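Local structure of CLIP-associating protein 2 (Mus musculus, 3WOZ) at residues A[61-73]-A[100-114]. The protein probably binds tubulin through its TOG domains and contributes to the control of microtubule dynamics. Sequence-based numbering, arbitrary orientation.
Sequences KVFSMFLETLVDF and LLGSVQAKVQKALDI
F63 turns the edge of its ring to L100 and V104, with V104 CG1 3.9 Å from CE1, at one end of a near-parallel helix pair. Helices 61-73 and 102-114 run side by side in the HEAT-repeat solenoid of this TOG domain; their axes approach to 9.0 Å, with 19° between their directions. The ring is directed there by CG anti to the backbone N (chi1 -180°), and one face is overlain near its rim by L67 CG. At S64, OG lies 3.5 Å from V104 CG2, and the aliphatic part of K107 passes alongside. L67 fills the middle: its branch CD1 reaches V108 CG2 (3.6 Å) and also meets V104 CG1 and K107 CB. E68 slants across the end of K107, yet OE2 and NZ stay 4.0 Å apart, too far for a salt bridge, so any attraction is probably modest. L70 CD1 only grazes A111 CB; the L70 side chain also touches F51 of helix 41-54 and the loop residue W84. V71 straddles the far end, CG2 against K110 CG and CG1 against I114 CG1 (3.9 Å). Between the backbones, one water donates to L67 O (2.7 Å) and to K107 O (2.8 Å).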
ATOM      1  N   LYS A  61      -3.409 -19.278  -9.692  1.00 41.38           N
ATOM      2  CA  LYS A  61      -2.834 -20.077  -8.606  1.00 41.27           C
ATOM      3  C   LYS A  61      -1.473 -19.520  -8.200  1.00 40.69           C
ATOM      4  O   LYS A  61      -1.189 -19.372  -7.016  1.00 40.52           O
ATOM      5  CB  LYS A  61      -2.736 -21.557  -9.006  1.00 41.63           C
ATOM      6  CG  LYS A  61      -2.015 -22.476  -8.013  1.00 43.18           C
ATOM      7  CD  LYS A  61      -2.761 -22.589  -6.681  1.00 46.24           C
ATOM      8  CE  LYS A  61      -2.137 -23.653  -5.789  1.00 47.19           C
ATOM      9  NZ  LYS A  61      -2.614 -23.542  -4.383  1.00 48.14           N
ATOM     10  N   VAL A  62      -0.652 -19.198  -9.195  1.00 40.17           N
ATOM     11  CA  VAL A  62       0.663 -18.610  -8.959  1.00 39.87           C
ATOM     12  C   VAL A  62       0.526 -17.297  -8.183  1.00 39.51           C
ATOM     13  O   VAL A  62       1.245 -17.075  -7.204  1.00 39.16           O
ATOM     14  CB  VAL A  62       1.441 -18.383 -10.278  1.00 39.68           C
ATOM     15  CG1 VAL A  62       2.793 -17.739 -10.007  1.00 40.38           C
ATOM     16  CG2 VAL A  62       1.631 -19.707 -11.026  1.00 39.83           C
ATOM     17  N   PHE A  63      -0.416 -16.455  -8.611  1.00 39.27           N
ATOM     18  CA  PHE A  63      -0.621 -15.133  -8.014  1.00 39.37           C
ATOM     19  C   PHE A  63      -1.071 -15.217  -6.553  1.00 39.48           C
ATOM     20  O   PHE A  63      -0.557 -14.492  -5.708  1.00 39.60           O
ATOM     21  CB  PHE A  63      -1.598 -14.293  -8.853  1.00 39.09           C
ATOM     22  CG  PHE A  63      -1.856 -12.914  -8.298  1.00 38.49           C
ATOM     23  CD1 PHE A  63      -3.075 -12.610  -7.700  1.00 38.34           C
ATOM     24  CD2 PHE A  63      -0.878 -11.922  -8.366  1.00 38.15           C
ATOM     25  CE1 PHE A  63      -3.327 -11.338  -7.185  1.00 38.41           C
ATOM     26  CE2 PHE A  63      -1.115 -10.649  -7.852  1.00 37.98           C
ATOM     27  CZ  PHE A  63      -2.346 -10.355  -7.260  1.00 38.40           C
ATOM     28  N   SER A  64      -2.020 -16.103  -6.267  1.00 39.83           N
ATOM     29  CA  SER A  64      -2.475 -16.340  -4.897  1.00 40.37           C
ATOM     30  C   SER A  64      -1.377 -16.897  -3.995  1.00 40.50           C
ATOM     31  O   SER A  64      -1.276 -16.509  -2.832  1.00 40.51           O
ATOM     32  CB  SER A  64      -3.698 -17.250  -4.875  1.00 40.25           C
ATOM     33  OG  SER A  64      -4.870 -16.479  -5.041  1.00 41.52           O
HETATM   34  N   MSE A  65      -0.563 -17.802  -4.537  1.00 40.70           N
HETATM   35  CA  MSE A  65       0.612 -18.318  -3.827  1.00 41.30           C
HETATM   36  C   MSE A  65       1.659 -17.229  -3.570  1.00 40.15           C
HETATM   37  O   MSE A  65       2.331 -17.236  -2.534  1.00 39.68           O
HETATM   38  CB  MSE A  65       1.263 -19.443  -4.620  1.00 42.14           C
HETATM   39  CG  MSE A  65       0.500 -20.750  -4.636  1.00 46.69           C
HETATM   40 SE   MSE A  65       1.502 -22.023  -5.720  1.00 61.49          SE
HETATM   41  CE  MSE A  65       3.108 -22.122  -4.610  1.00 53.77           C
ATOM     42  N   PHE A  66       1.802 -16.318  -4.532  1.00 39.08           N
ATOM     43  CA  PHE A  66       2.703 -15.170  -4.417  1.00 38.24           C
ATOM     44  C   PHE A  66       2.275 -14.260  -3.266  1.00 37.88           C
ATOM     45  O   PHE A  66       3.093 -13.899  -2.423  1.00 37.20           O
ATOM     46  CB  PHE A  66       2.774 -14.411  -5.754  1.00 38.06           C
ATOM     47  CG  PHE A  66       3.099 -12.942  -5.626  1.00 37.88           C
ATOM     48  CD1 PHE A  66       4.358 -12.514  -5.201  1.00 37.99           C
ATOM     49  CD2 PHE A  66       2.146 -11.981  -5.965  1.00 38.15           C
ATOM     50  CE1 PHE A  66       4.654 -11.151  -5.099  1.00 38.10           C
ATOM     51  CE2 PHE A  66       2.431 -10.614  -5.872  1.00 38.04           C
ATOM     52  CZ  PHE A  66       3.686 -10.196  -5.434  1.00 38.11           C
ATOM     53  N   LEU A  67       0.990 -13.910  -3.232  1.00 37.80           N
ATOM     54  CA  LEU A  67       0.423 -13.119  -2.135  1.00 37.88           C
ATOM     55  C   LEU A  67       0.665 -13.733  -0.755  1.00 38.34           C
ATOM     56  O   LEU A  67       0.922 -13.009   0.206  1.00 38.09           O
ATOM     57  CB  LEU A  67      -1.075 -12.898  -2.338  1.00 37.63           C
ATOM     58  CG  LEU A  67      -1.492 -11.960  -3.472  1.00 37.53           C
ATOM     59  CD1 LEU A  67      -3.005 -11.952  -3.576  1.00 35.78           C
ATOM     60  CD2 LEU A  67      -0.931 -10.530  -3.279  1.00 36.39           C
ATOM     61  N   GLU A  68       0.580 -15.060  -0.667  1.00 38.85           N
ATOM     62  CA  GLU A  68       0.827 -15.772   0.590  1.00 40.03           C
ATOM     63  C   GLU A  68       2.297 -15.752   0.985  1.00 39.70           C
ATOM     64  O   GLU A  68       2.623 -15.670   2.162  1.00 40.20           O
ATOM     65  CB  GLU A  68       0.342 -17.221   0.507  1.00 39.97           C
ATOM     66  CG  GLU A  68      -1.162 -17.355   0.530  1.00 42.86           C
ATOM     67  CD  GLU A  68      -1.643 -18.755   0.189  1.00 46.26           C
ATOM     68  OE1 GLU A  68      -1.118 -19.359  -0.773  1.00 47.85           O
ATOM     69  OE2 GLU A  68      -2.561 -19.243   0.882  1.00 48.62           O
ATOM     70  N   THR A  69       3.174 -15.849  -0.006  1.00 39.74           N
ATOM     71  CA  THR A  69       4.617 -15.824   0.216  1.00 39.85           C
ATOM     72  C   THR A  69       5.083 -14.443   0.694  1.00 39.86           C
ATOM     73  O   THR A  69       6.039 -14.342   1.464  1.00 39.70           O
ATOM     74  CB  THR A  69       5.378 -16.226  -1.068  1.00 39.87           C
ATOM     75  OG1 THR A  69       4.762 -17.384  -1.638  1.00 39.30           O
ATOM     76  CG2 THR A  69       6.846 -16.543  -0.771  1.00 39.90           C
ATOM     77  N   LEU A  70       4.397 -13.392   0.239  1.00 40.01           N
ATOM     78  CA  LEU A  70       4.723 -12.009   0.610  1.00 40.05           C
ATOM     79  C   LEU A  70       4.733 -11.794   2.117  1.00 40.30           C
ATOM     80  O   LEU A  70       5.574 -11.056   2.633  1.00 40.10           O
ATOM     81  CB  LEU A  70       3.743 -11.014  -0.030  1.00 40.08           C
ATOM     82  CG  LEU A  70       4.038 -10.371  -1.391  1.00 39.92           C
ATOM     83  CD1 LEU A  70       2.916  -9.397  -1.746  1.00 40.05           C
ATOM     84  CD2 LEU A  70       5.383  -9.640  -1.402  1.00 39.37           C
ATOM     85  N   VAL A  71       3.801 -12.448   2.811  1.00 40.72           N
ATOM     86  CA  VAL A  71       3.656 -12.313   4.262  1.00 41.02           C
ATOM     87  C   VAL A  71       4.955 -12.711   4.963  1.00 41.24           C
ATOM     88  O   VAL A  71       5.490 -11.950   5.767  1.00 41.06           O
ATOM     89  CB  VAL A  71       2.458 -13.144   4.793  1.00 41.16           C
ATOM     90  CG1 VAL A  71       2.431 -13.172   6.324  1.00 41.18           C
ATOM     91  CG2 VAL A  71       1.150 -12.584   4.253  1.00 41.49           C
ATOM     92  N   ASP A  72       5.461 -13.893   4.621  1.00 41.64           N
ATOM     93  CA  ASP A  72       6.723 -14.405   5.152  1.00 42.25           C
ATOM     94  C   ASP A  72       7.922 -13.581   4.707  1.00 41.90           C
ATOM     95  O   ASP A  72       8.852 -13.364   5.482  1.00 41.64           O
ATOM     96  CB  ASP A  72       6.917 -15.857   4.719  1.00 42.51           C
ATOM     97  CG  ASP A  72       5.923 -16.780   5.365  1.00 44.77           C
ATOM     98  OD1 ASP A  72       4.953 -17.189   4.682  1.00 47.67           O
ATOM     99  OD2 ASP A  72       6.097 -17.070   6.567  1.00 46.27           O
ATOM    100  N   PHE A  73       7.889 -13.140   3.451  1.00 41.76           N
ATOM    101  CA  PHE A  73       8.963 -12.349   2.859  1.00 41.69           C
ATOM    102  C   PHE A  73       9.099 -11.012   3.565  1.00 41.78           C
ATOM    103  O   PHE A  73      10.200 -10.628   3.959  1.00 41.76           O
ATOM    104  CB  PHE A  73       8.709 -12.155   1.361  1.00 41.65           C
ATOM    105  CG  PHE A  73       9.707 -11.265   0.674  1.00 41.37           C
ATOM    106  CD1 PHE A  73       9.314 -10.035   0.158  1.00 41.04           C
ATOM    107  CD2 PHE A  73      11.034 -11.661   0.526  1.00 41.24           C
ATOM    108  CE1 PHE A  73      10.223  -9.215  -0.496  1.00 40.39           C
ATOM    109  CE2 PHE A  73      11.949 -10.843  -0.117  1.00 40.83           C
ATOM    110  CZ  PHE A  73      11.542  -9.623  -0.638  1.00 40.54           C
ATOM    111  N   LEU A 100     -10.862  -8.051  -7.090  1.00 42.78           N
ATOM    112  CA  LEU A 100     -10.551  -9.473  -7.216  1.00 42.24           C
ATOM    113  C   LEU A 100     -11.597 -10.298  -6.468  1.00 41.57           C
ATOM    114  O   LEU A 100     -12.420  -9.749  -5.725  1.00 41.44           O
ATOM    115  CB  LEU A 100      -9.142  -9.764  -6.680  1.00 42.32           C
ATOM    116  CG  LEU A 100      -7.984  -8.998  -7.334  1.00 43.13           C
ATOM    117  CD1 LEU A 100      -6.744  -9.061  -6.461  1.00 43.60           C
ATOM    118  CD2 LEU A 100      -7.679  -9.498  -8.745  1.00 42.73           C
ATOM    119  N   LEU A 101     -11.571 -11.611  -6.666  1.00 40.85           N
ATOM    120  CA  LEU A 101     -12.487 -12.500  -5.959  1.00 40.24           C
ATOM    121  C   LEU A 101     -12.212 -12.454  -4.463  1.00 39.95           C
ATOM    122  O   LEU A 101     -11.077 -12.206  -4.043  1.00 39.47           O
ATOM    123  CB  LEU A 101     -12.371 -13.935  -6.484  1.00 40.37           C
ATOM    124  CG  LEU A 101     -12.570 -14.159  -7.984  1.00 40.08           C
ATOM    125  CD1 LEU A 101     -12.566 -15.646  -8.297  1.00 40.14           C
ATOM    126  CD2 LEU A 101     -13.857 -13.513  -8.468  1.00 40.58           C
ATOM    127  N   GLY A 102     -13.262 -12.681  -3.676  1.00 39.66           N
ATOM    128  CA  GLY A 102     -13.206 -12.630  -2.215  1.00 39.41           C
ATOM    129  C   GLY A 102     -11.989 -13.294  -1.598  1.00 39.30           C
ATOM    130  O   GLY A 102     -11.302 -12.686  -0.782  1.00 39.17           O
ATOM    131  N   SER A 103     -11.717 -14.537  -1.996  1.00 38.99           N
ATOM    132  CA  SER A 103     -10.600 -15.300  -1.432  1.00 38.79           C
ATOM    133  C   SER A 103      -9.248 -14.634  -1.693  1.00 38.57           C
ATOM    134  O   SER A 103      -8.369 -14.659  -0.838  1.00 38.50           O
ATOM    135  CB  SER A 103     -10.592 -16.734  -1.966  1.00 38.67           C
ATOM    136  OG  SER A 103     -10.387 -16.752  -3.366  1.00 38.77           O
ATOM    137  N   VAL A 104      -9.103 -14.044  -2.877  1.00 38.50           N
ATOM    138  CA  VAL A 104      -7.879 -13.358  -3.277  1.00 38.39           C
ATOM    139  C   VAL A 104      -7.753 -11.984  -2.600  1.00 38.47           C
ATOM    140  O   VAL A 104      -6.662 -11.609  -2.164  1.00 38.60           O
ATOM    141  CB  VAL A 104      -7.770 -13.251  -4.824  1.00 38.53           C
ATOM    142  CG1 VAL A 104      -6.460 -12.601  -5.242  1.00 38.40           C
ATOM    143  CG2 VAL A 104      -7.872 -14.631  -5.457  1.00 38.10           C
ATOM    144  N   GLN A 105      -8.864 -11.250  -2.496  1.00 38.32           N
ATOM    145  CA  GLN A 105      -8.894  -9.969  -1.775  1.00 38.38           C
ATOM    146  C   GLN A 105      -8.435 -10.113  -0.328  1.00 37.90           C
ATOM    147  O   GLN A 105      -7.753  -9.231   0.201  1.00 37.67           O
ATOM    148  CB  GLN A 105     -10.293  -9.338  -1.795  1.00 38.51           C
ATOM    149  CG  GLN A 105     -10.618  -8.550  -3.059  1.00 40.45           C
ATOM    150  CD  GLN A 105     -11.784  -7.568  -2.875  1.00 42.49           C
ATOM    151  OE1 GLN A 105     -11.901  -6.906  -1.840  1.00 43.80           O
ATOM    152  NE2 GLN A 105     -12.646  -7.479  -3.884  1.00 41.63           N
ATOM    153  N   ALA A 106      -8.824 -11.218   0.313  1.00 37.24           N
ATOM    154  CA  ALA A 106      -8.394 -11.503   1.678  1.00 36.76           C
ATOM    155  C   ALA A 106      -6.865 -11.583   1.787  1.00 36.33           C
ATOM    156  O   ALA A 106      -6.283 -11.104   2.764  1.00 36.39           O
ATOM    157  CB  ALA A 106      -9.041 -12.787   2.195  1.00 36.99           C
ATOM    158  N   LYS A 107      -6.232 -12.166   0.772  1.00 35.39           N
ATOM    159  CA  LYS A 107      -4.780 -12.326   0.738  1.00 35.15           C
ATOM    160  C   LYS A 107      -4.054 -10.997   0.500  1.00 34.65           C
ATOM    161  O   LYS A 107      -2.961 -10.790   1.013  1.00 34.21           O
ATOM    162  CB  LYS A 107      -4.381 -13.345  -0.334  1.00 35.23           C
ATOM    163  CG  LYS A 107      -4.842 -14.782  -0.058  1.00 36.45           C
ATOM    164  CD  LYS A 107      -4.657 -15.644  -1.311  1.00 38.01           C
ATOM    165  CE  LYS A 107      -4.672 -17.144  -1.001  1.00 39.41           C
ATOM    166  NZ  LYS A 107      -5.970 -17.618  -0.438  1.00 40.49           N
ATOM    167  N   VAL A 108      -4.664 -10.118  -0.294  1.00 34.31           N
ATOM    168  CA  VAL A 108      -4.137  -8.776  -0.536  1.00 34.29           C
ATOM    169  C   VAL A 108      -4.267  -7.962   0.745  1.00 34.25           C
ATOM    170  O   VAL A 108      -3.311  -7.315   1.174  1.00 34.13           O
ATOM    171  CB  VAL A 108      -4.875  -8.049  -1.692  1.00 34.12           C
ATOM    172  CG1 VAL A 108      -4.279  -6.661  -1.921  1.00 34.27           C
ATOM    173  CG2 VAL A 108      -4.816  -8.862  -2.971  1.00 33.84           C
ATOM    174  N   GLN A 109      -5.448  -8.014   1.361  1.00 34.27           N
ATOM    175  CA  GLN A 109      -5.678  -7.319   2.629  1.00 34.43           C
ATOM    176  C   GLN A 109      -4.676  -7.759   3.698  1.00 34.59           C
ATOM    177  O   GLN A 109      -4.123  -6.926   4.419  1.00 34.86           O
ATOM    178  CB  GLN A 109      -7.118  -7.504   3.120  1.00 34.37           C
ATOM    179  CG  GLN A 109      -7.487  -6.614   4.310  1.00 34.16           C
ATOM    180  CD  GLN A 109      -7.301  -5.133   4.003  1.00 34.12           C
ATOM    181  OE1 GLN A 109      -8.057  -4.550   3.227  1.00 34.55           O
ATOM    182  NE2 GLN A 109      -6.285  -4.524   4.603  1.00 33.75           N
ATOM    183  N   LYS A 110      -4.434  -9.067   3.771  1.00 34.80           N
ATOM    184  CA  LYS A 110      -3.479  -9.632   4.716  1.00 34.88           C
ATOM    185  C   LYS A 110      -2.072  -9.090   4.466  1.00 34.64           C
ATOM    186  O   LYS A 110      -1.393  -8.669   5.404  1.00 34.63           O
ATOM    187  CB  LYS A 110      -3.494 -11.166   4.649  1.00 34.98           C
ATOM    188  CG  LYS A 110      -2.392 -11.861   5.457  1.00 35.98           C
ATOM    189  CD  LYS A 110      -2.581 -11.667   6.956  1.00 38.21           C
ATOM    190  CE  LYS A 110      -1.599 -12.505   7.756  1.00 39.60           C
ATOM    191  NZ  LYS A 110      -1.610 -12.091   9.190  1.00 42.16           N
ATOM    192  N   ALA A 111      -1.644  -9.112   3.205  1.00 34.32           N
ATOM    193  CA  ALA A 111      -0.353  -8.547   2.815  1.00 34.16           C
ATOM    194  C   ALA A 111      -0.247  -7.058   3.165  1.00 33.88           C
ATOM    195  O   ALA A 111       0.801  -6.601   3.627  1.00 33.85           O
ATOM    196  CB  ALA A 111      -0.099  -8.774   1.336  1.00 34.00           C
ATOM    197  N   LEU A 112      -1.330  -6.312   2.946  1.00 33.74           N
ATOM    198  CA  LEU A 112      -1.391  -4.901   3.328  1.00 33.86           C
ATOM    199  C   LEU A 112      -1.251  -4.714   4.836  1.00 34.23           C
ATOM    200  O   LEU A 112      -0.553  -3.803   5.281  1.00 34.09           O
ATOM    201  CB  LEU A 112      -2.698  -4.250   2.857  1.00 33.62           C
ATOM    202  CG  LEU A 112      -2.853  -3.837   1.394  1.00 33.53           C
ATOM    203  CD1 LEU A 112      -4.314  -3.502   1.108  1.00 32.96           C
ATOM    204  CD2 LEU A 112      -1.941  -2.648   1.044  1.00 33.66           C
ATOM    205  N   ASP A 113      -1.924  -5.570   5.611  1.00 34.49           N
ATOM    206  CA  ASP A 113      -1.887  -5.482   7.071  1.00 35.07           C
ATOM    207  C   ASP A 113      -0.476  -5.751   7.592  1.00 35.29           C
ATOM    208  O   ASP A 113       0.004  -5.054   8.488  1.00 35.29           O
ATOM    209  CB  ASP A 113      -2.878  -6.466   7.714  1.00 35.45           C
ATOM    210  CG  ASP A 113      -4.334  -6.104   7.456  1.00 36.32           C
ATOM    211  OD1 ASP A 113      -4.646  -4.966   7.032  1.00 36.57           O
ATOM    212  OD2 ASP A 113      -5.188  -6.974   7.695  1.00 39.10           O
ATOM    213  N   ILE A 114       0.174  -6.764   7.022  1.00 35.42           N
ATOM    214  CA  ILE A 114       1.558  -7.102   7.350  1.00 35.77           C
ATOM    215  C   ILE A 114       2.479  -5.920   7.024  1.00 35.80           C
ATOM    216  O   ILE A 114       3.268  -5.499   7.865  1.00 35.64           O
ATOM    217  CB  ILE A 114       2.023  -8.389   6.600  1.00 35.91           C
ATOM    218  CG1 ILE A 114       1.159  -9.596   6.989  1.00 36.05           C
ATOM    219  CG2 ILE A 114       3.506  -8.677   6.842  1.00 36.30           C
ATOM    220  CD1 ILE A 114       1.148  -9.929   8.459  1.00 37.47           C
TER
HETATM  221  O   HOH W   1      -1.285 -12.846   1.836  1.00 33.57           O